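Local coordinates for Serine/threonine-protein kinase Tel1 (Chaetomium thermophilum, PDB 6SKY) that phosphorylates serine and threonine residues of proteins at the expense of ATP and probably activates checkpoint signalling in response to DNA damage, at residues 2268-2279 and 2291-2299; 2173-2182 and 2209-2217. All blocks are in the same frame, centred on the assembly; numbering follows the deposited sequence.

Contact 1 (2268-2279 and 2291-2299)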
loop_
_atom_site.group_PDB
_atom_site.type_symbol
_atom_site.label_atom_id
_atom_site.label_comp_id
_atom_site.label_asym_id
_atom_site.label_seq_id
_atom_site.Cartn_x
_atom_site.Cartn_y
_atom_site.Cartn_z
ATOM N N GLN A 2268 20.273 18.013 13.909
ATOM C CA GLN A 2268 20.910 18.031 15.216
ATOM C C GLN A 2268 20.986 19.436 15.785
ATOM O O GLN A 2268 20.950 19.615 17.003
ATOM C CB GLN A 2268 22.304 17.432 15.122
ATOM C CG GLN A 2268 23.043 17.422 16.425
ATOM C CD GLN A 2268 24.488 17.081 16.253
ATOM O OE1 GLN A 2268 24.887 16.543 15.230
ATOM N NE2 GLN A 2268 25.292 17.396 17.255
ATOM N N LYS A 2269 21.084 20.439 14.928
ATOM C CA LYS A 2269 21.241 21.809 15.389
ATOM C C LYS A 2269 19.917 22.442 15.787
ATOM O O LYS A 2269 19.886 23.274 16.698
ATOM C CB LYS A 2269 21.915 22.625 14.294
ATOM C CG LYS A 2269 22.126 24.081 14.596
ATOM C CD LYS A 2269 22.552 24.800 13.331
ATOM C CE LYS A 2269 22.938 26.244 13.600
ATOM N NZ LYS A 2269 23.465 26.900 12.371
ATOM N N LYS A 2270 18.820 22.057 15.141
ATOM C CA LYS A 2270 17.529 22.687 15.366
ATOM C C LYS A 2270 16.602 21.903 16.276
ATOM O O LYS A 2270 15.713 22.505 16.879
ATOM C CB LYS A 2270 16.811 22.909 14.038
ATOM C CG LYS A 2270 17.512 23.849 13.113
ATOM C CD LYS A 2270 16.897 23.809 11.740
ATOM C CE LYS A 2270 15.462 24.245 11.781
ATOM N NZ LYS A 2270 14.868 24.262 10.423
ATOM N N TYR A 2271 16.763 20.601 16.386
ATOM C CA TYR A 2271 15.746 19.828 17.082
ATOM C C TYR A 2271 16.285 18.963 18.201
ATOM O O TYR A 2271 15.600 18.786 19.202
ATOM C CB TYR A 2271 14.988 18.955 16.090
ATOM C CG TYR A 2271 14.318 19.748 15.013
ATOM C CD1 TYR A 2271 13.381 20.710 15.327
ATOM C CD2 TYR A 2271 14.624 19.544 13.685
ATOM C CE1 TYR A 2271 12.776 21.442 14.358
ATOM C CE2 TYR A 2271 14.020 20.270 12.711
ATOM C CZ TYR A 2271 13.097 21.216 13.053
ATOM O OH TYR A 2271 12.486 21.950 12.078
ATOM N N LEU A 2272 17.483 18.415 18.065
ATOM C CA LEU A 2272 17.949 17.463 19.060
ATOM C C LEU A 2272 18.724 18.124 20.189
ATOM O O LEU A 2272 18.497 17.814 21.365
ATOM C CB LEU A 2272 18.795 16.388 18.387
ATOM C CG LEU A 2272 18.045 15.553 17.355
ATOM C CD1 LEU A 2272 18.938 14.503 16.808
ATOM C CD2 LEU A 2272 16.823 14.917 17.955
ATOM N N GLU A 2273 19.616 19.038 19.872
ATOM C CA GLU A 2273 20.342 19.734 20.923
ATOM C C GLU A 2273 19.442 20.727 21.651
ATOM O O GLU A 2273 19.559 20.869 22.875
ATOM C CB GLU A 2273 21.570 20.425 20.349
ATOM C CG GLU A 2273 22.604 19.457 19.848
ATOM C CD GLU A 2273 23.736 20.144 19.131
ATOM O OE1 GLU A 2273 23.742 21.392 19.086
ATOM O OE2 GLU A 2273 24.621 19.437 18.608
ATOM N N PRO A 2274 18.541 21.436 20.962
ATOM C CA PRO A 2274 17.500 22.156 21.702
ATOM C C PRO A 2274 16.686 21.274 22.626
ATOM O O PRO A 2274 16.304 21.731 23.701
ATOM C CB PRO A 2274 16.647 22.750 20.584
ATOM C CG PRO A 2274 17.599 23.013 19.541
ATOM C CD PRO A 2274 18.578 21.888 19.562
ATOM N N ALA A 2275 16.415 20.025 22.259
ATOM C CA ALA A 2275 15.643 19.157 23.141
ATOM C C ALA A 2275 16.437 18.800 24.390
ATOM O O ALA A 2275 15.920 18.879 25.513
ATOM C CB ALA A 2275 15.213 17.901 22.396
ATOM N N LEU A 2276 17.700 18.414 24.219
ATOM C CA LEU A 2276 18.521 18.140 25.393
ATOM C C LEU A 2276 18.668 19.371 26.269
ATOM O O LEU A 2276 18.762 19.252 27.492
ATOM C CB LEU A 2276 19.897 17.625 24.989
ATOM C CG LEU A 2276 20.047 16.113 24.839
ATOM C CD1 LEU A 2276 19.526 15.649 23.511
ATOM C CD2 LEU A 2276 21.492 15.728 24.986
ATOM N N LYS A 2277 18.688 20.557 25.670
ATOM C CA LYS A 2277 18.763 21.772 26.469
ATOM C C LYS A 2277 17.443 22.067 27.171
ATOM O O LYS A 2277 17.439 22.634 28.265
ATOM C CB LYS A 2277 19.181 22.936 25.582
ATOM C CG LYS A 2277 19.437 24.218 26.320
ATOM C CD LYS A 2277 20.070 25.255 25.410
ATOM C CE LYS A 2277 20.371 26.536 26.175
ATOM N NZ LYS A 2277 20.933 27.597 25.295
ATOM N N GLU A 2278 16.318 21.694 26.561
ATOM C CA GLU A 2278 15.025 21.874 27.206
ATOM C C GLU A 2278 14.854 20.945 28.388
ATOM O O GLU A 2278 14.061 21.236 29.285
ATOM C CB GLU A 2278 13.885 21.637 26.223
ATOM C CG GLU A 2278 13.758 22.683 25.157
ATOM C CD GLU A 2278 13.565 24.062 25.723
ATOM O OE1 GLU A 2278 12.715 24.217 26.619
ATOM O OE2 GLU A 2278 14.271 24.991 25.279
ATOM N N LEU A 2279 15.549 19.809 28.396
ATOM C CA LEU A 2279 15.458 18.930 29.559
ATOM C C LEU A 2279 15.844 19.650 30.845
ATOM O O LEU A 2279 15.279 19.364 31.904
ATOM C CB LEU A 2279 16.330 17.698 29.365
ATOM C CG LEU A 2279 15.684 16.594 28.548
ATOM C CD1 LEU A 2279 16.545 15.371 28.575
ATOM C CD2 LEU A 2279 14.325 16.292 29.098
ATOM N N VAL A 2291 14.255 11.491 24.951
ATOM C CA VAL A 2291 15.190 12.421 24.320
ATOM C C VAL A 2291 16.552 11.767 24.103
ATOM O O VAL A 2291 17.156 11.888 23.027
ATOM C CB VAL A 2291 15.305 13.703 25.160
ATOM C CG1 VAL A 2291 16.312 14.625 24.569
ATOM C CG2 VAL A 2291 13.981 14.384 25.236
ATOM N N PHE A 2292 17.054 11.061 25.114
ATOM C CA PHE A 2292 18.383 10.467 25.024
ATOM C C PHE A 2292 18.418 9.326 24.024
ATOM O O PHE A 2292 19.393 9.181 23.284
ATOM C CB PHE A 2292 18.826 9.971 26.392
ATOM C CG PHE A 2292 19.120 11.057 27.362
ATOM C CD1 PHE A 2292 19.773 12.189 26.965
ATOM C CD2 PHE A 2292 18.749 10.937 28.680
ATOM C CE1 PHE A 2292 20.044 13.182 27.857
ATOM C CE2 PHE A 2292 19.019 11.928 29.570
ATOM C CZ PHE A 2292 19.668 13.050 29.159
ATOM N N HIS A 2293 17.375 8.504 23.981
ATOM C CA HIS A 2293 17.340 7.449 22.980
ATOM C C HIS A 2293 17.257 8.025 21.577
ATOM O O HIS A 2293 17.916 7.527 20.659
ATOM C CB HIS A 2293 16.166 6.521 23.240
ATOM C CG HIS A 2293 16.070 5.395 22.267
ATOM N ND1 HIS A 2293 16.910 4.308 22.307
ATOM C CD2 HIS A 2293 15.238 5.192 21.222
ATOM C CE1 HIS A 2293 16.597 3.478 21.330
ATOM N NE2 HIS A 2293 15.589 3.994 20.654
ATOM N N GLN A 2294 16.450 9.068 21.390
ATOM C CA GLN A 2294 16.392 9.768 20.114
ATOM C C GLN A 2294 17.776 10.192 19.654
ATOM O O GLN A 2294 18.191 9.909 18.524
ATOM C CB GLN A 2294 15.492 10.988 20.265
ATOM C CG GLN A 2294 15.004 11.580 18.986
ATOM C CD GLN A 2294 14.048 10.672 18.301
ATOM O OE1 GLN A 2294 13.053 10.249 18.883
ATOM N NE2 GLN A 2294 14.346 10.339 17.059
ATOM N N PHE A 2295 18.505 10.879 20.525
ATOM C CA PHE A 2295 19.800 11.410 20.131
ATOM C C PHE A 2295 20.813 10.300 19.881
ATOM O O PHE A 2295 21.615 10.386 18.946
ATOM C CB PHE A 2295 20.302 12.373 21.194
ATOM C CG PHE A 2295 21.293 13.351 20.689
ATOM C CD1 PHE A 2295 21.487 13.519 19.344
ATOM C CD2 PHE A 2295 22.045 14.092 21.555
ATOM C CE1 PHE A 2295 22.405 14.415 18.878
ATOM C CE2 PHE A 2295 22.961 14.985 21.091
ATOM C CZ PHE A 2295 23.142 15.146 19.756
ATOM N N ALA A 2296 20.796 9.249 20.699
ATOM C CA ALA A 2296 21.735 8.149 20.506
ATOM C C ALA A 2296 21.484 7.422 19.196
ATOM O O ALA A 2296 22.426 7.096 18.473
ATOM C CB ALA A 2296 21.645 7.177 21.671
ATOM N N VAL A 2297 20.222 7.157 18.871
ATOM C CA VAL A 2297 19.910 6.486 17.617
ATOM C C VAL A 2297 20.274 7.364 16.427
ATOM O O VAL A 2297 20.769 6.868 15.410
ATOM C CB VAL A 2297 18.432 6.076 17.601
ATOM C CG1 VAL A 2297 18.032 5.605 16.238
ATOM C CG2 VAL A 2297 18.210 4.983 18.601
ATOM N N PHE A 2298 20.067 8.678 16.538
ATOM C CA PHE A 2298 20.502 9.585 15.479
ATOM C C PHE A 2298 22.005 9.504 15.251
ATOM O O PHE A 2298 22.461 9.324 14.118
ATOM C CB PHE A 2298 20.088 11.013 15.816
ATOM C CG PHE A 2298 20.613 12.038 14.863
ATOM C CD1 PHE A 2298 19.969 12.289 13.674
ATOM C CD2 PHE A 2298 21.746 12.763 15.165
ATOM C CE1 PHE A 2298 20.449 13.223 12.809
ATOM C CE2 PHE A 2298 22.228 13.694 14.298
ATOM C CZ PHE A 2298 21.578 13.926 13.124
ATOM N N CYS A 2299 22.798 9.652 16.314
ATOM C CA CYS A 2299 24.249 9.620 16.151
ATOM C C CYS A 2299 24.724 8.274 15.621
ATOM O O CYS A 2299 25.641 8.208 14.791
ATOM C CB CYS A 2299 24.936 9.938 17.472
ATOM S SG CYS A 2299 24.775 11.628 18.014
#
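Phe2295 pushes its ring into helix 2268-2279 as a knob into a hole made by Gln2268, Leu2272, Leu2276 and Glu2273. Its CG stands anti to the backbone N (chi1 -157°), which carries the ring across to the other helix. Leu2276 crosses it at about a right angle, CD1 reaching CD2 of Phe2295 at 3.5 Å, while CD1 of Leu2272 meets CD1 of the same ring at 3.7 Å. That Leu2272 methyl also lies over one face of the Phe2298 ring, a CH-pi contact with CD1 3.9 Å from the centroid, and so is shared by two aromatic rings. The two helices are consecutive and antiparallel, 146° between their directions, an alpha-alpha hairpin of the helical-repeat FAT domain. Toward the C-terminal part of 2268-2279, the same Leu2276 CD1 also packs on Val2291 CG1 at 3.5 Å, and its CD2 comes to the edge of the Phe2292 ring. Leu2279 and Val2291 meet tip to tip, CD1 to CB 4.0 Å. At the Gln2268 end the contact turns polar: Gln2268 NE2, in the plane of the Phe2295 ring at its edge, donates to Glu2273 OE2, which lies 27° out of the Gln2268 amide plane; the modelled 2.5 Å is doubtfully short. An alanine in place of Phe2295 would probably open a gap between Leu2272 and Leu2276 and cost their CD1 methyls one of their partners. Helix 2348-2387 adjoins the Gln2268 end, with Phe2373 on Gln2268.

Contact 2 (2173-2182 and 2209-2217)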
loop_
_atom_site.group_PDB
_atom_site.type_symbol
_atom_site.label_atom_id
_atom_site.label_comp_id
_atom_site.label_asym_id
_atom_site.label_seq_id
_atom_site.Cartn_x
_atom_site.Cartn_y
_atom_site.Cartn_z
ATOM N N ARG A 2173 -4.696 4.051 18.014
ATOM C CA ARG A 2173 -3.487 4.077 17.212
ATOM C C ARG A 2173 -2.768 2.742 17.259
ATOM O O ARG A 2173 -2.289 2.263 16.228
ATOM C CB ARG A 2173 -2.568 5.197 17.673
ATOM C CG ARG A 2173 -1.361 5.380 16.794
ATOM C CD ARG A 2173 -0.790 6.773 16.909
ATOM N NE ARG A 2173 -1.770 7.805 16.601
ATOM C CZ ARG A 2173 -2.223 8.675 17.490
ATOM N NH1 ARG A 2173 -3.114 9.588 17.137
ATOM N NH2 ARG A 2173 -1.773 8.635 18.734
ATOM N N PHE A 2174 -2.680 2.111 18.434
ATOM C CA PHE A 2174 -1.986 0.823 18.462
ATOM C C PHE A 2174 -2.692 -0.232 17.612
ATOM O O PHE A 2174 -2.040 -1.112 17.048
ATOM C CB PHE A 2174 -1.812 0.300 19.880
ATOM C CG PHE A 2174 -1.112 -1.033 19.932
ATOM C CD1 PHE A 2174 0.261 -1.111 19.838
ATOM C CD2 PHE A 2174 -1.827 -2.207 20.037
ATOM C CE1 PHE A 2174 0.905 -2.332 19.864
ATOM C CE2 PHE A 2174 -1.185 -3.427 20.065
ATOM C CZ PHE A 2174 0.180 -3.488 19.980
ATOM N N HIS A 2175 -4.012 -0.182 17.522
ATOM C CA HIS A 2175 -4.739 -1.157 16.722
ATOM C C HIS A 2175 -4.680 -0.876 15.232
ATOM O O HIS A 2175 -5.293 -1.618 14.463
ATOM C CB HIS A 2175 -6.205 -1.211 17.143
ATOM C CG HIS A 2175 -6.465 -2.061 18.340
ATOM N ND1 HIS A 2175 -5.998 -1.745 19.593
ATOM C CD2 HIS A 2175 -7.156 -3.213 18.479
ATOM C CE1 HIS A 2175 -6.383 -2.668 20.451
ATOM N NE2 HIS A 2175 -7.089 -3.570 19.799
ATOM N N ARG A 2176 -3.986 0.181 14.813
ATOM C CA ARG A 2176 -3.923 0.590 13.412
ATOM C C ARG A 2176 -5.316 0.806 12.833
ATOM O O ARG A 2176 -5.613 0.383 11.717
ATOM C CB ARG A 2176 -3.145 -0.417 12.568
ATOM C CG ARG A 2176 -1.766 -0.740 13.091
ATOM C CD ARG A 2176 -0.869 0.466 13.043
ATOM N NE ARG A 2176 0.513 0.147 13.387
ATOM C CZ ARG A 2176 1.391 -0.378 12.539
ATOM N NH1 ARG A 2176 2.630 -0.629 12.937
ATOM N NH2 ARG A 2176 1.030 -0.658 11.293
ATOM N N ALA A 2177 -6.177 1.466 13.593
ATOM C CA ALA A 2177 -7.527 1.795 13.149
ATOM C C ALA A 2177 -7.508 3.239 12.671
ATOM O O ALA A 2177 -7.592 4.168 13.474
ATOM C CB ALA A 2177 -8.534 1.583 14.271
ATOM N N ARG A 2178 -7.385 3.429 11.359
ATOM C CA ARG A 2178 -7.155 4.764 10.822
ATOM C C ARG A 2178 -8.401 5.623 10.931
ATOM O O ARG A 2178 -8.331 6.792 11.328
ATOM C CB ARG A 2178 -6.713 4.681 9.364
ATOM C CG ARG A 2178 -5.494 3.851 9.104
ATOM C CD ARG A 2178 -4.376 4.222 10.028
ATOM N NE ARG A 2178 -3.174 3.453 9.733
ATOM C CZ ARG A 2178 -2.191 3.247 10.600
ATOM N NH1 ARG A 2178 -1.132 2.541 10.243
ATOM N NH2 ARG A 2178 -2.273 3.737 11.827
ATOM N N GLN A 2179 -9.549 5.065 10.571
ATOM C CA GLN A 2179 -10.763 5.860 10.535
ATOM C C GLN A 2179 -11.181 6.307 11.926
ATOM O O GLN A 2179 -11.744 7.390 12.079
ATOM C CB GLN A 2179 -11.874 5.073 9.855
ATOM C CG GLN A 2179 -13.095 5.893 9.531
ATOM C CD GLN A 2179 -12.786 7.073 8.658
ATOM O OE1 GLN A 2179 -13.265 8.177 8.889
ATOM N NE2 GLN A 2179 -11.984 6.844 7.640
ATOM N N GLU A 2180 -10.881 5.523 12.953
ATOM C CA GLU A 2180 -11.269 5.917 14.296
ATOM C C GLU A 2180 -10.385 7.024 14.840
ATOM O O GLU A 2180 -10.873 7.916 15.536
ATOM C CB GLU A 2180 -11.249 4.712 15.223
ATOM C CG GLU A 2180 -12.310 3.697 14.914
ATOM C CD GLU A 2180 -13.704 4.290 14.915
ATOM O OE1 GLU A 2180 -13.955 5.246 15.678
ATOM O OE2 GLU A 2180 -14.559 3.801 14.150
ATOM N N THR A 2181 -9.090 7.003 14.532
ATOM C CA THR A 2181 -8.241 8.124 14.915
ATOM C C THR A 2181 -8.628 9.382 14.158
ATOM O O THR A 2181 -8.592 10.481 14.716
ATOM C CB THR A 2181 -6.773 7.800 14.668
ATOM O OG1 THR A 2181 -6.564 7.592 13.271
ATOM C CG2 THR A 2181 -6.373 6.569 15.413
ATOM N N LEU A 2182 -9.016 9.239 12.894
ATOM C CA LEU A 2182 -9.489 10.384 12.126
ATOM C C LEU A 2182 -10.754 10.973 12.736
ATOM O O LEU A 2182 -10.857 12.190 12.928
ATOM C CB LEU A 2182 -9.730 9.950 10.688
ATOM C CG LEU A 2182 -9.575 10.948 9.562
ATOM C CD1 LEU A 2182 -8.349 11.771 9.795
ATOM C CD2 LEU A 2182 -9.442 10.176 8.299
ATOM N N GLU A 2209 -2.576 15.856 18.350
ATOM C CA GLU A 2209 -3.352 14.692 17.944
ATOM C C GLU A 2209 -3.706 14.749 16.464
ATOM O O GLU A 2209 -3.675 13.728 15.769
ATOM C CB GLU A 2209 -4.608 14.578 18.796
ATOM C CG GLU A 2209 -5.497 13.424 18.415
ATOM C CD GLU A 2209 -4.729 12.126 18.249
ATOM O OE1 GLU A 2209 -3.871 11.825 19.109
ATOM O OE2 GLU A 2209 -4.980 11.407 17.255
ATOM N N ALA A 2210 -4.043 15.935 15.963
ATOM C CA ALA A 2210 -4.309 16.071 14.535
ATOM C C ALA A 2210 -3.074 15.747 13.705
ATOM O O ALA A 2210 -3.168 15.089 12.660
ATOM C CB ALA A 2210 -4.802 17.477 14.232
ATOM N N ALA A 2211 -1.906 16.202 14.153
ATOM C CA ALA A 2211 -0.672 15.879 13.451
ATOM C C ALA A 2211 -0.396 14.384 13.475
ATOM O O ALA A 2211 0.108 13.827 12.499
ATOM C CB ALA A 2211 0.493 16.645 14.058
ATOM N N ASN A 2212 -0.712 13.717 14.582
ATOM C CA ASN A 2212 -0.533 12.269 14.646
ATOM C C ASN A 2212 -1.437 11.554 13.658
ATOM O O ASN A 2212 -1.021 10.591 13.007
ATOM C CB ASN A 2212 -0.804 11.769 16.054
ATOM C CG ASN A 2212 0.362 11.955 16.961
ATOM O OD1 ASN A 2212 1.501 11.881 16.532
ATOM N ND2 ASN A 2212 0.092 12.187 18.231
ATOM N N ALA A 2213 -2.681 12.005 13.532
ATOM C CA ALA A 2213 -3.578 11.415 12.547
ATOM C C ALA A 2213 -3.035 11.586 11.134
ATOM O O ALA A 2213 -3.007 10.635 10.343
ATOM C CB ALA A 2213 -4.964 12.032 12.674
ATOM N N LEU A 2214 -2.584 12.798 10.801
ATOM C CA LEU A 2214 -1.982 13.034 9.490
ATOM C C LEU A 2214 -0.801 12.108 9.245
ATOM O O LEU A 2214 -0.708 11.472 8.196
ATOM C CB LEU A 2214 -1.545 14.486 9.357
ATOM C CG LEU A 2214 -2.647 15.498 9.096
ATOM C CD1 LEU A 2214 -2.076 16.882 8.998
ATOM C CD2 LEU A 2214 -3.374 15.133 7.846
ATOM N N TRP A 2215 0.117 12.023 10.203
ATOM C CA TRP A 2215 1.290 11.181 10.023
ATOM C C TRP A 2215 0.908 9.729 9.827
ATOM O O TRP A 2215 1.563 9.009 9.070
ATOM C CB TRP A 2215 2.227 11.308 11.216
ATOM C CG TRP A 2215 3.429 10.433 11.123
ATOM C CD1 TRP A 2215 3.576 9.199 11.655
ATOM C CD2 TRP A 2215 4.658 10.732 10.460
ATOM N NE1 TRP A 2215 4.816 8.704 11.370
ATOM C CE2 TRP A 2215 5.500 9.629 10.632
ATOM C CE3 TRP A 2215 5.127 11.827 9.736
ATOM C CZ2 TRP A 2215 6.778 9.588 10.112
ATOM C CZ3 TRP A 2215 6.391 11.781 9.223
ATOM C CH2 TRP A 2215 7.203 10.673 9.411
ATOM N N ASP A 2216 -0.136 9.270 10.502
ATOM C CA ASP A 2216 -0.519 7.875 10.353
ATOM C C ASP A 2216 -1.331 7.609 9.098
ATOM O O ASP A 2216 -1.529 6.445 8.750
ATOM C CB ASP A 2216 -1.276 7.406 11.589
ATOM C CG ASP A 2216 -0.349 7.153 12.762
ATOM O OD1 ASP A 2216 -0.130 8.076 13.570
ATOM O OD2 ASP A 2216 0.193 6.034 12.862
ATOM N N HIS A 2217 -1.795 8.638 8.405
ATOM C CA HIS A 2217 -2.389 8.427 7.093
ATOM C C HIS A 2217 -1.406 8.585 5.945
ATOM O O HIS A 2217 -1.801 8.408 4.792
ATOM C CB HIS A 2217 -3.561 9.369 6.880
ATOM C CG HIS A 2217 -4.853 8.818 7.376
ATOM N ND1 HIS A 2217 -5.262 8.942 8.683
ATOM C CD2 HIS A 2217 -5.816 8.109 6.746
ATOM C CE1 HIS A 2217 -6.429 8.350 8.834
ATOM N NE2 HIS A 2217 -6.787 7.836 7.674
#
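Arg2173 sends CG anti to its backbone nitrogen (chi1 -174°) and bends at chi3, while Glu2209 bends at chi2, and the two chains come from opposite directions to meet with their flat groups nearly coplanar. This salt bridge opens a network in the helical-repeat FAT domain, where the end of helix 2154-2174, closed by a Schellman motif at Arg2176, and the start of helix 2178-2189 both pack on helix 2203-2217. NH1 of Arg2173 gives Glu2209 OE1 a nearly straight bond of 3.1 Å on the syn lone pair; its bond to OE2 is weak and bent. CB of Asn2212 lies over one face of this guanidinium, 3.4 Å from NH1, and the side chain as a whole sits as a knob among Glu2209, Asn2212, Ala2213 and Asp2216. Asp2216 divides its carboxylate between two arginines: OD1 pairs with Arg2173 NE at 3.5 Å, and OD2 faces Arg2178 NH2, well out of the guanidinium plane, so that charge alone links them. One face of the Arg2178 guanidinium is instead covered by the carbonyl O of Asp2216. Beyond the charges, Leu2182 crosses the His2217 ring at about a right angle, and Phe1958 of the second subunit packs on both residues. The rotation of the His2217 ring is fixed by its ND1, which donates to Ala2213 O at 3.3 Å, the oxygen lying in the ring plane.

In the fold
Both contacts include an antiparallel helix pair within the FAT region, in series along the chain, with centres about 25 Å apart and nearest atoms about 10 Å apart. They hold different elements: contact 1 pairs helices 2264-2279 and 2286-2303, whereas contact 2 brings two helices joined by a turn against helix 2203-2217. Contact 1 is buried and mainly leucine, valine and phenylalanine packing, with no hydrogen bond between its segments. Contact 2 is only partly buried and relies on salt bridges, its apolar part being small. Their surroundings differ too: helices 2245-2259 and 2348-2387 of the same chain flank contact 1, while contact 2 lies at the interface with the second subunit.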